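Local atomic coordinates of ABC-type amino acid transport system, periplasmic component (Caldanaerobacter subterraneus subsp. tengcongensis MB4, PDB entry 4YMX), a protein that binds arginine, as the substrate-binding protein of an amino acid ABC transporter, and presumably delivers it to the membrane-embedded part of that transporter. Residues F179-Q183 with N184-D188; V192-T195 with V196-Y200; K228-K231 with S232-D235. One frame throughout, in Å; residues are numbered along the deposited sequence.

In the fold
The three contacts are local ones, following one another along the chain, and each sits where a helix begins or ends. Contacts 1 and 2 share the lobe built round the mixed sheet that holds strand 189-193: contact 1 ends helix 175-183 and leads into that strand, contact 2 leaves it for helix 194-201. Their centres lie about 16 Å apart and F179 packs against Y200 between them. Contact 3 starts helix 231-247 after strand 222-227 of the other five-stranded sheet, its centre about 41 Å from that of contact 1 and about 31 Å from that of contact 2. Arginine is bound between the two lobes; of the three, contact 2 alone reaches it, through E193.

Contact 1: F179-Q183 with N184-D188; sequences FMDLQ and NGRCD
A Schellman motif closes helix 175-183, with G185 in the left-handed C' position and the backbone turning back on D181 and L182. R186 N donates to D181 O at 2.8 Å and G185 N to L182 O at 3.2 Å, the latter from well above the carbonyl plane, while N184 N keeps the last helical bond to M180 O. The outer pair also meets through its side chains. With CG anti to its own carbonyl carbon (chi1 -58°) and a bend at chi3, R186 folds back over the helix end and grips D181 OD1 side-on, through NE at 2.8 Å and NH2 at 3.0 Å. The oxygen lies at the edge of the guanidinium, close to its plane, but is met on its anti side, the nitrogens coming from opposite faces of the carboxylate plane, and the two flat groups stand almost perpendicular, 88° apart. M180 O lies over one guanidinium face. Beneath the turn C187 SG lies 3.5 Å from L182 N and 3.9 Å from L182 CB, and L182 reaches on to V131, I190 and M207 of the sheet. A water donates to L182 O at 3.0 Å and, weakly, to C187 O. Since D181 OD2 pairs with K170, the carboxylate is shared between two cations, one on each oxygen, which would probably stabilise its negative charge and hold its rotation while tying the returning chain to the helix end.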
loop_
_atom_site.group_PDB
_atom_site.type_symbol
_atom_site.label_atom_id
_atom_site.label_comp_id
_atom_site.label_asym_id
_atom_site.label_seq_id
_atom_site.Cartn_x
_atom_site.Cartn_y
_atom_site.Cartn_z
ATOM N N PHE A 179 -4.151 -12.553 4.621
ATOM C CA PHE A 179 -5.241 -12.650 5.575
ATOM C C PHE A 179 -5.920 -14.011 5.550
ATOM O O PHE A 179 -6.301 -14.533 6.604
ATOM C CB PHE A 179 -6.226 -11.494 5.392
ATOM C CG PHE A 179 -5.736 -10.216 6.007
ATOM C CD1 PHE A 179 -6.068 -9.906 7.314
ATOM C CD2 PHE A 179 -4.886 -9.363 5.302
ATOM C CE1 PHE A 179 -5.596 -8.744 7.907
ATOM C CE2 PHE A 179 -4.410 -8.199 5.886
ATOM C CZ PHE A 179 -4.768 -7.895 7.194
ATOM N N MET A 180 -6.028 -14.609 4.366
ATOM C CA MET A 180 -6.545 -15.968 4.278
ATOM C C MET A 180 -5.616 -16.949 4.998
ATOM O O MET A 180 -6.081 -17.858 5.691
ATOM C CB MET A 180 -6.764 -16.370 2.817
ATOM C CG MET A 180 -7.926 -15.631 2.164
ATOM S SD MET A 180 -7.875 -15.703 0.356
ATOM C CE MET A 180 -8.082 -17.459 0.082
ATOM N N ASP A 181 -4.308 -16.741 4.867
ATOM C CA ASP A 181 -3.328 -17.575 5.560
ATOM C C ASP A 181 -3.520 -17.515 7.070
ATOM O O ASP A 181 -3.554 -18.541 7.752
ATOM C CB ASP A 181 -1.900 -17.116 5.246
ATOM C CG ASP A 181 -1.433 -17.531 3.881
ATOM O OD1 ASP A 181 -2.011 -18.473 3.295
ATOM O OD2 ASP A 181 -0.454 -16.918 3.400
ATOM N N LEU A 182 -3.626 -16.303 7.600
ATOM C CA LEU A 182 -3.786 -16.140 9.040
ATOM C C LEU A 182 -5.099 -16.751 9.515
ATOM O O LEU A 182 -5.131 -17.461 10.530
ATOM C CB LEU A 182 -3.676 -14.666 9.437
ATOM C CG LEU A 182 -3.692 -14.406 10.950
ATOM C CD1 LEU A 182 -2.504 -15.062 11.644
ATOM C CD2 LEU A 182 -3.722 -12.907 11.235
ATOM N N GLN A 183 -6.172 -16.528 8.762
ATOM C CA GLN A 183 -7.470 -17.078 9.126
ATOM C C GLN A 183 -7.417 -18.600 9.198
ATOM O O GLN A 183 -8.023 -19.214 10.093
ATOM C CB GLN A 183 -8.546 -16.619 8.136
ATOM C CG GLN A 183 -9.954 -17.093 8.492
ATOM C CD GLN A 183 -10.398 -16.629 9.868
ATOM O OE1 GLN A 183 -10.006 -15.560 10.333
ATOM N NE2 GLN A 183 -11.212 -17.441 10.534
ATOM N N ASN A 184 -6.672 -19.198 8.273
ATOM C CA ASN A 184 -6.590 -20.653 8.151
ATOM C C ASN A 184 -5.435 -21.300 8.917
ATOM O O ASN A 184 -5.177 -22.492 8.764
ATOM C CB ASN A 184 -6.515 -21.055 6.675
ATOM C CG ASN A 184 -7.804 -20.778 5.929
ATOM O OD1 ASN A 184 -7.832 -19.985 4.985
ATOM N ND2 ASN A 184 -8.884 -21.430 6.351
ATOM N N GLY A 185 -4.744 -20.521 9.740
ATOM C CA GLY A 185 -3.631 -21.032 10.524
ATOM C C GLY A 185 -2.389 -21.412 9.734
ATOM O O GLY A 185 -1.561 -22.193 10.218
ATOM N N ARG A 186 -2.240 -20.857 8.534
ATOM C CA ARG A 186 -1.062 -21.145 7.713
ATOM C C ARG A 186 0.109 -20.208 7.998
ATOM O O ARG A 186 1.187 -20.352 7.408
ATOM C CB ARG A 186 -1.408 -21.108 6.223
ATOM C CG ARG A 186 -2.513 -22.078 5.841
ATOM C CD ARG A 186 -2.654 -22.202 4.324
ATOM N NE ARG A 186 -3.164 -20.971 3.722
ATOM C CZ ARG A 186 -4.437 -20.764 3.405
ATOM N NH1 ARG A 186 -5.345 -21.706 3.633
ATOM N NH2 ARG A 186 -4.803 -19.608 2.866
ATOM N N CYS A 187 -0.121 -19.235 8.878
ATOM C CA CYS A 187 0.955 -18.417 9.420
ATOM C C CYS A 187 0.569 -18.021 10.834
ATOM O O CYS A 187 -0.581 -18.220 11.250
ATOM C CB CYS A 187 1.206 -17.177 8.556
ATOM S SG CYS A 187 -0.192 -16.029 8.443
ATOM N N ASP A 188 1.531 -17.459 11.557
ATOM C CA ASP A 188 1.326 -17.071 12.940
ATOM C C ASP A 188 0.989 -15.597 13.038
ATOM O O ASP A 188 0.368 -15.156 14.008
ATOM C CB ASP A 188 2.598 -17.345 13.752
ATOM C CG ASP A 188 2.964 -18.813 13.785
ATOM O OD1 ASP A 188 2.131 -19.622 14.241
ATOM O OD2 ASP A 188 4.077 -19.159 13.353
HETATM O O HOH W 1 -3.583 -18.538 12.844
#

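Contact 2: V192-T195 with V196-Y200; sequences VEDT and VAKAY. With ARG (arginine), chain C.
V192 CG1 packs on A197 CB at 3.9 Å in a strand-to-helix turn of the periplasmic binding protein fold, where strand 189-193 runs straight into helix 194-201 and E193 takes the N-cap position. This is the tight side. V192 CG2, anti to its backbone N, meets V196 CG1 at 4.2 Å, and V129 and V131 of the neighbouring strand press on the same apolar seam. The first helical turn closes with A197 N donating to E193 O at 2.9 Å, the N-H...O angle a nearly straight 170°; K198 N to D194 O and A199 N to T195 O continue the ladder. The outer side is looser. A CG anti to the backbone N (chi1 -176°) brings the D194 carboxylate back beside K198, which lies across it, extended beyond CG, with CE 3.5 Å from D194 OD1. Their charged ends make only a long salt bridge, D194 OD2 to K198 NZ at 3.9 Å, while a water fills the bridge by donating to that oxygen and accepting from NZ. The other carboxylate oxygen, OD1, is bonded to Y211 OH, so D194 has a further partner besides the water and K198. E193 instead sends its side chain away from the helix into the ligand pocket, which F47 also lines, and there its OE1 accepts from the alpha-amino N of the bound arginine at 2.8 Å.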
loop_
_atom_site.group_PDB
_atom_site.type_symbol
_atom_site.label_atom_id
_atom_site.label_comp_id
_atom_site.label_asym_id
_atom_site.label_seq_id
_atom_site.Cartn_x
_atom_site.Cartn_y
_atom_site.Cartn_z
ATOM N N VAL A 192 1.834 -5.754 8.074
ATOM C CA VAL A 192 1.117 -4.957 7.080
ATOM C C VAL A 192 0.831 -3.594 7.686
ATOM O O VAL A 192 0.926 -3.433 8.897
ATOM C CB VAL A 192 -0.190 -5.686 6.636
ATOM C CG1 VAL A 192 -1.228 -5.676 7.752
ATOM C CG2 VAL A 192 -0.763 -5.089 5.349
ATOM N N GLU A 193 0.514 -2.605 6.853
ATOM C CA GLU A 193 0.238 -1.271 7.357
ATOM C C GLU A 193 -1.040 -1.219 8.178
ATOM O O GLU A 193 -2.017 -1.925 7.891
ATOM C CB GLU A 193 0.199 -0.253 6.215
ATOM C CG GLU A 193 1.529 0.417 5.986
ATOM C CD GLU A 193 1.900 0.481 4.530
ATOM O OE1 GLU A 193 2.530 -0.470 4.035
ATOM O OE2 GLU A 193 1.567 1.493 3.886
ATOM N N ASP A 194 -1.012 -0.359 9.189
ATOM C CA ASP A 194 -2.090 -0.197 10.160
ATOM C C ASP A 194 -3.446 0.078 9.517
ATOM O O ASP A 194 -4.435 -0.583 9.813
ATOM C CB ASP A 194 -1.730 0.960 11.104
ATOM C CG ASP A 194 -2.743 1.155 12.223
ATOM O OD1 ASP A 194 -3.370 0.169 12.652
ATOM O OD2 ASP A 194 -2.891 2.311 12.681
ATOM N N THR A 195 -3.502 1.063 8.628
ATOM C CA THR A 195 -4.789 1.439 8.048
ATOM C C THR A 195 -5.380 0.318 7.206
ATOM O O THR A 195 -6.596 0.141 7.152
ATOM C CB THR A 195 -4.695 2.715 7.214
ATOM O OG1 THR A 195 -3.710 2.545 6.191
ATOM C CG2 THR A 195 -4.333 3.895 8.103
ATOM N N VAL A 196 -4.513 -0.436 6.543
ATOM C CA VAL A 196 -4.971 -1.573 5.760
ATOM C C VAL A 196 -5.441 -2.731 6.651
ATOM O O VAL A 196 -6.480 -3.347 6.376
ATOM C CB VAL A 196 -3.883 -2.018 4.767
ATOM C CG1 VAL A 196 -4.320 -3.252 4.006
ATOM C CG2 VAL A 196 -3.599 -0.887 3.778
ATOM N N ALA A 197 -4.691 -3.018 7.711
ATOM C CA ALA A 197 -5.139 -4.005 8.693
ATOM C C ALA A 197 -6.524 -3.652 9.240
ATOM O O ALA A 197 -7.384 -4.525 9.380
ATOM C CB ALA A 197 -4.133 -4.134 9.826
ATOM N N LYS A 198 -6.747 -2.378 9.555
ATOM C CA LYS A 198 -8.050 -1.976 10.079
ATOM C C LYS A 198 -9.163 -2.267 9.073
ATOM O O LYS A 198 -10.243 -2.737 9.435
ATOM C CB LYS A 198 -8.050 -0.500 10.488
ATOM C CG LYS A 198 -7.143 -0.170 11.662
ATOM C CD LYS A 198 -7.323 1.291 12.049
ATOM C CE LYS A 198 -6.468 1.674 13.237
ATOM N NZ LYS A 198 -6.602 3.134 13.544
ATOM N N ALA A 199 -8.894 -2.017 7.798
ATOM C CA ALA A 199 -9.888 -2.280 6.768
ATOM C C ALA A 199 -10.228 -3.768 6.681
ATOM O O ALA A 199 -11.404 -4.144 6.661
ATOM C CB ALA A 199 -9.404 -1.761 5.430
ATOM N N TYR A 200 -9.204 -4.617 6.633
ATOM C CA TYR A 200 -9.437 -6.058 6.578
ATOM C C TYR A 200 -10.158 -6.587 7.817
ATOM O O TYR A 200 -10.973 -7.505 7.714
ATOM C CB TYR A 200 -8.122 -6.809 6.376
ATOM C CG TYR A 200 -7.689 -6.940 4.923
ATOM C CD1 TYR A 200 -6.833 -6.011 4.338
ATOM C CD2 TYR A 200 -8.129 -8.003 4.143
ATOM C CE1 TYR A 200 -6.429 -6.136 3.015
ATOM C CE2 TYR A 200 -7.738 -8.134 2.816
ATOM C CZ TYR A 200 -6.885 -7.196 2.262
ATOM O OH TYR A 200 -6.489 -7.332 0.950
HETATM N N ARG C . 3.981 0.680 1.923
HETATM C CA ARG C . 4.540 -0.668 1.635
HETATM C C ARG C . 5.609 -0.587 0.560
HETATM O O ARG C . 5.808 0.461 -0.050
HETATM C CB ARG C . 3.428 -1.621 1.195
HETATM C CG ARG C . 2.612 -1.116 0.021
HETATM C CD ARG C . 1.715 -2.204 -0.547
HETATM N NE ARG C . 0.711 -1.643 -1.439
HETATM C CZ ARG C . -0.210 -2.355 -2.076
HETATM N NH1 ARG C . -0.268 -3.669 -1.937
HETATM N NH2 ARG C . -1.074 -1.742 -2.864
HETATM O OXT ARG C . 6.293 -1.572 0.286
HETATM O O HOH W 2 -4.185 3.403 14.763
#

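Contact 3: K228-K231 with S232-D235; sequences KGNK and SLLD
N230 reaches forward over the first turn of a helix and meets L233 with each atom beyond its CB. That CB carries the side chain off with CG anti to the backbone N (chi1 -171°), a torsion that lays the amide alongside the start of the helix. CG then comes to 3.6 Å from L233 CB. At the tip the two branches part. OD1 accepts from L233 N at 3.2 Å, the N-H pointing at it within 20° of straight although the donor stands 52° above the plane of the amide. The other branch, ND2, rests on the leucine, 3.5 Å from L233 CB and a little further from CD2. This is the N-cap of helix 231-247, which follows strand 222-227 in its lobe, and the asparagine oxygen takes up an amide N-H that has no helical carbonyl before it. An alanine here would remove that acceptor and is likely to leave L233 N without its capping partner and the methylene of the leucine without the amide it lies against. The backbone of N230 serves the same turn, its O accepting from L234 N in the carbonyl plane, while L233 and L234 turn their side chains to V226 of the strand. On the outer side K231 O takes D235 N at 2.8 Å. There the D235 carboxylate leans back over the lysine stem, OD2 lying 3.4 Å from K231 CG, whereas K231 NZ, on a chain bent at chi3 and chi4, stays 5.0 Å from D235 OD2, too far for a salt bridge.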
loop_
_atom_site.group_PDB
_atom_site.type_symbol
_atom_site.label_atom_id
_atom_site.label_comp_id
_atom_site.label_asym_id
_atom_site.label_seq_id
_atom_site.Cartn_x
_atom_site.Cartn_y
_atom_site.Cartn_z
ATOM N N LYS A 228 12.191 7.035 -13.841
ATOM C CA LYS A 228 13.386 7.840 -13.637
ATOM C C LYS A 228 13.538 8.880 -14.744
ATOM O O LYS A 228 13.564 8.544 -15.928
ATOM C CB LYS A 228 14.617 6.939 -13.605
ATOM C CG LYS A 228 15.915 7.683 -13.358
ATOM C CD LYS A 228 15.949 8.302 -11.971
ATOM C CE LYS A 228 16.125 7.258 -10.880
ATOM N NZ LYS A 228 16.761 7.861 -9.676
ATOM N N GLY A 229 13.615 10.147 -14.350
ATOM C CA GLY A 229 13.800 11.232 -15.296
ATOM C C GLY A 229 12.549 11.825 -15.912
ATOM O O GLY A 229 12.635 12.788 -16.679
ATOM N N ASN A 230 11.382 11.272 -15.592
ATOM C CA ASN A 230 10.142 11.841 -16.103
ATOM C C ASN A 230 9.736 13.050 -15.264
ATOM O O ASN A 230 8.784 12.997 -14.475
ATOM C CB ASN A 230 9.036 10.790 -16.130
ATOM C CG ASN A 230 7.794 11.262 -16.851
ATOM O OD1 ASN A 230 7.679 12.433 -17.227
ATOM N ND2 ASN A 230 6.844 10.354 -17.041
ATOM N N LYS A 231 10.476 14.139 -15.435
ATOM C CA LYS A 231 10.265 15.343 -14.645
ATOM C C LYS A 231 8.947 16.019 -14.967
ATOM O O LYS A 231 8.306 16.574 -14.074
ATOM C CB LYS A 231 11.415 16.337 -14.861
ATOM C CG LYS A 231 11.253 17.623 -14.076
ATOM C CD LYS A 231 12.190 18.712 -14.559
ATOM C CE LYS A 231 13.609 18.462 -14.119
ATOM N NZ LYS A 231 13.708 18.340 -12.643
ATOM N N SER A 232 8.540 15.987 -16.233
ATOM C CA SER A 232 7.299 16.641 -16.634
ATOM C C SER A 232 6.128 16.097 -15.826
ATOM O O SER A 232 5.347 16.861 -15.260
ATOM C CB SER A 232 7.046 16.451 -18.125
ATOM O OG SER A 232 5.887 17.153 -18.527
ATOM N N LEU A 233 6.029 14.773 -15.741
ATOM C CA LEU A 233 4.938 14.159 -14.996
ATOM C C LEU A 233 5.121 14.336 -13.494
ATOM O O LEU A 233 4.150 14.622 -12.782
ATOM C CB LEU A 233 4.798 12.674 -15.345
ATOM C CG LEU A 233 3.656 11.968 -14.601
ATOM C CD1 LEU A 233 2.330 12.694 -14.834
ATOM C CD2 LEU A 233 3.570 10.509 -15.053
ATOM N N LEU A 234 6.349 14.179 -13.011
ATOM C CA LEU A 234 6.625 14.345 -11.589
ATOM C C LEU A 234 6.219 15.731 -11.098
ATOM O O LEU A 234 5.616 15.866 -10.034
ATOM C CB LEU A 234 8.103 14.095 -11.287
ATOM C CG LEU A 234 8.472 14.165 -9.804
ATOM C CD1 LEU A 234 7.666 13.147 -9.016
ATOM C CD2 LEU A 234 9.969 13.936 -9.627
ATOM N N ASP A 235 6.522 16.759 -11.885
ATOM C CA ASP A 235 6.195 18.123 -11.481
ATOM C C ASP A 235 4.689 18.329 -11.389
ATOM O O ASP A 235 4.201 18.952 -10.436
ATOM C CB ASP A 235 6.825 19.145 -12.432
ATOM C CG ASP A 235 8.312 19.333 -12.191
ATOM O OD1 ASP A 235 8.832 18.869 -11.153
ATOM O OD2 ASP A 235 8.968 19.958 -13.053
#